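Local atomic coordinates of HpcH/HpaI aldolase (Desulfitobacterium hafniense, PDB entry 3QZ6), a protein that belongs to the HpcH/HpaI aldolase family, whose members fold as a closed eight-stranded barrel of parallel strands ringed by helices. Residues I144-I150 against V168-G174. Residues are numbered along the deposited sequence; the frame is centred on the assembly and turned at random.
Sequences IFIMAQI and VDAVIFG
A side-chain oxygen, Asp169 OD2, accepts the N-H of Ile146 at 2.7 Å (159° at the hydrogen) through its anti lone pair, while OD1 forms a salt bridge with Lys7 of helix 6-11. The carboxylate reaches the strand because CG lies beside the backbone N (chi1 -64°). Ile146 O is gripped twice, by Asp169 N at 2.9 Å and, less straight, by Ala170 N at 3.3 Å, both in the carbonyl plane. From here the regular parallel ladder takes over: Ala148 N donates to Ala170 O, Ala148 O accepts from Ile172 N at 2.8 Å, and Ile150 N turns to Ile172 O. Gly174 N, just ahead of helix 175-181, ends the series on Ile150 O at 3.1 Å, standing above the carbonyl plane. The backbone groups of Phe145, Met147 and Gln149 bond on the other side of the strand, to Glu90, Phe92 and Ile94.

On one face, Phe145 CZ rests 3.6 Å from Ala170 CB, and Met147, present as selenomethionine, bends at chi3 (68°) to bring SE to 3.9 Å from Ile172 CB. Gln149 continues this row; OE1 accepts from Arg72 and from a water that also bonds Phe173 O. On the other, Ile150 CG1 packs 3.5 Å from Val171 CG2. Adjacent, parallel and joined through helices 153-157 and 159-163, the two strands form a beta-alpha-beta crossover, the repeating unit of the TIM barrel.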
loop_
_atom_site.group_PDB
_atom_site.type_symbol
_atom_site.label_atom_id
_atom_site.label_comp_id
_atom_site.label_asym_id
_atom_site.label_seq_id
_atom_site.Cartn_x
_atom_site.Cartn_y
_atom_site.Cartn_z
ATOM N N ILE A 144 8.392 -17.886 21.133
ATOM C CA ILE A 144 7.343 -18.191 20.149
ATOM C C ILE A 144 5.991 -17.689 20.652
ATOM O O ILE A 144 5.644 -17.897 21.810
ATOM C CB ILE A 144 7.232 -19.711 19.937
ATOM C CG1 ILE A 144 8.545 -20.253 19.397
ATOM C CG2 ILE A 144 6.094 -20.051 18.991
ATOM C CD1 ILE A 144 9.060 -19.487 18.237
ATOM N N PHE A 145 5.220 -17.048 19.774
ATOM C CA PHE A 145 3.974 -16.396 20.173
ATOM C C PHE A 145 2.761 -17.099 19.565
ATOM O O PHE A 145 2.659 -17.218 18.347
ATOM C CB PHE A 145 3.998 -14.921 19.738
ATOM C CG PHE A 145 2.771 -14.152 20.138
ATOM C CD1 PHE A 145 2.610 -13.709 21.442
ATOM C CD2 PHE A 145 1.778 -13.880 19.213
ATOM C CE1 PHE A 145 1.475 -13.007 21.820
ATOM C CE2 PHE A 145 0.637 -13.175 19.583
ATOM C CZ PHE A 145 0.489 -12.740 20.892
ATOM N N ILE A 146 1.843 -17.561 20.406
ATOM C CA ILE A 146 0.640 -18.234 19.921
ATOM C C ILE A 146 -0.594 -17.478 20.378
ATOM O O ILE A 146 -0.799 -17.296 21.575
ATOM C CB ILE A 146 0.519 -19.672 20.473
ATOM C CG1 ILE A 146 1.744 -20.513 20.106
ATOM C CG2 ILE A 146 -0.764 -20.328 19.959
ATOM C CD1 ILE A 146 2.080 -20.480 18.647
HETATM N N MSE A 147 -1.432 -17.055 19.436
HETATM C CA MSE A 147 -2.616 -16.290 19.810
HETATM C C MSE A 147 -3.876 -16.926 19.248
HETATM O O MSE A 147 -3.942 -17.225 18.055
HETATM C CB MSE A 147 -2.483 -14.841 19.331
HETATM C CG MSE A 147 -3.703 -13.984 19.632
HETATM SE SE MSE A 147 -3.328 -12.070 19.467
HETATM C CE MSE A 147 -3.068 -12.005 17.530
ATOM N N ALA A 148 -4.871 -17.148 20.107
ATOM C CA ALA A 148 -6.134 -17.741 19.664
ATOM C C ALA A 148 -7.118 -16.663 19.223
ATOM O O ALA A 148 -7.363 -15.701 19.942
ATOM C CB ALA A 148 -6.750 -18.602 20.771
ATOM N N GLN A 149 -7.674 -16.813 18.029
ATOM C CA GLN A 149 -8.711 -15.899 17.593
ATOM C C GLN A 149 -10.082 -16.541 17.765
ATOM O O GLN A 149 -10.324 -17.640 17.282
ATOM C CB GLN A 149 -8.506 -15.465 16.140
ATOM C CG GLN A 149 -9.634 -14.567 15.660
ATOM C CD GLN A 149 -9.762 -14.541 14.148
ATOM O OE1 GLN A 149 -9.425 -13.549 13.505
ATOM N NE2 GLN A 149 -10.265 -15.636 13.574
ATOM N N ILE A 150 -10.970 -15.845 18.468
ATOM C CA ILE A 150 -12.286 -16.372 18.813
ATOM C C ILE A 150 -13.353 -15.792 17.896
ATOM O O ILE A 150 -13.486 -14.572 17.785
ATOM C CB ILE A 150 -12.650 -15.996 20.267
ATOM C CG1 ILE A 150 -11.594 -16.528 21.252
ATOM C CG2 ILE A 150 -14.043 -16.488 20.612
ATOM C CD1 ILE A 150 -11.382 -18.055 21.218
ATOM N N VAL A 168 -0.542 -21.174 25.217
ATOM C CA VAL A 168 -1.384 -20.144 24.610
ATOM C C VAL A 168 -1.022 -18.795 25.204
ATOM O O VAL A 168 -1.196 -18.572 26.397
ATOM C CB VAL A 168 -2.877 -20.403 24.833
ATOM C CG1 VAL A 168 -3.702 -19.265 24.231
ATOM C CG2 VAL A 168 -3.280 -21.742 24.233
ATOM N N ASP A 169 -0.530 -17.883 24.375
ATOM C CA ASP A 169 -0.014 -16.615 24.890
ATOM C C ASP A 169 -1.077 -15.531 24.999
ATOM O O ASP A 169 -1.044 -14.709 25.915
ATOM C CB ASP A 169 1.140 -16.123 24.009
ATOM C CG ASP A 169 2.331 -17.062 24.054
ATOM O OD1 ASP A 169 2.820 -17.327 25.171
ATOM O OD2 ASP A 169 2.755 -17.564 22.989
ATOM N N ALA A 170 -2.028 -15.525 24.072
ATOM C CA ALA A 170 -2.941 -14.398 23.987
ATOM C C ALA A 170 -4.243 -14.798 23.313
ATOM O O ALA A 170 -4.318 -15.841 22.657
ATOM C CB ALA A 170 -2.274 -13.261 23.216
ATOM N N VAL A 171 -5.269 -13.967 23.472
ATOM C CA VAL A 171 -6.544 -14.220 22.813
ATOM C C VAL A 171 -7.035 -12.943 22.131
ATOM O O VAL A 171 -6.786 -11.835 22.609
ATOM C CB VAL A 171 -7.602 -14.753 23.816
ATOM C CG1 VAL A 171 -7.958 -13.687 24.840
ATOM C CG2 VAL A 171 -8.845 -15.226 23.081
ATOM N N ILE A 172 -7.713 -13.104 21.000
ATOM C CA ILE A 172 -8.240 -11.970 20.259
ATOM C C ILE A 172 -9.554 -12.393 19.590
ATOM O O ILE A 172 -9.967 -13.546 19.713
ATOM C CB ILE A 172 -7.183 -11.413 19.253
ATOM C CG1 ILE A 172 -7.534 -9.997 18.812
ATOM C CG2 ILE A 172 -7.012 -12.327 18.052
ATOM C CD1 ILE A 172 -6.358 -9.270 18.150
ATOM N N PHE A 173 -10.224 -11.464 18.917
ATOM C CA PHE A 173 -11.514 -11.751 18.294
ATOM C C PHE A 173 -11.503 -11.531 16.790
ATOM O O PHE A 173 -10.717 -10.729 16.273
ATOM C CB PHE A 173 -12.589 -10.860 18.910
ATOM C CG PHE A 173 -12.576 -10.875 20.405
ATOM C CD1 PHE A 173 -13.107 -11.950 21.097
ATOM C CD2 PHE A 173 -11.991 -9.840 21.113
ATOM C CE1 PHE A 173 -13.077 -11.986 22.476
ATOM C CE2 PHE A 173 -11.957 -9.865 22.495
ATOM C CZ PHE A 173 -12.499 -10.941 23.177
ATOM N N GLY A 174 -12.398 -12.235 16.103
ATOM C CA GLY A 174 -12.711 -11.955 14.709
ATOM C C GLY A 174 -14.141 -11.449 14.681
ATOM O O GLY A 174 -15.081 -12.235 14.612
HETATM O O HOH W 1 -8.892 -10.930 14.170
#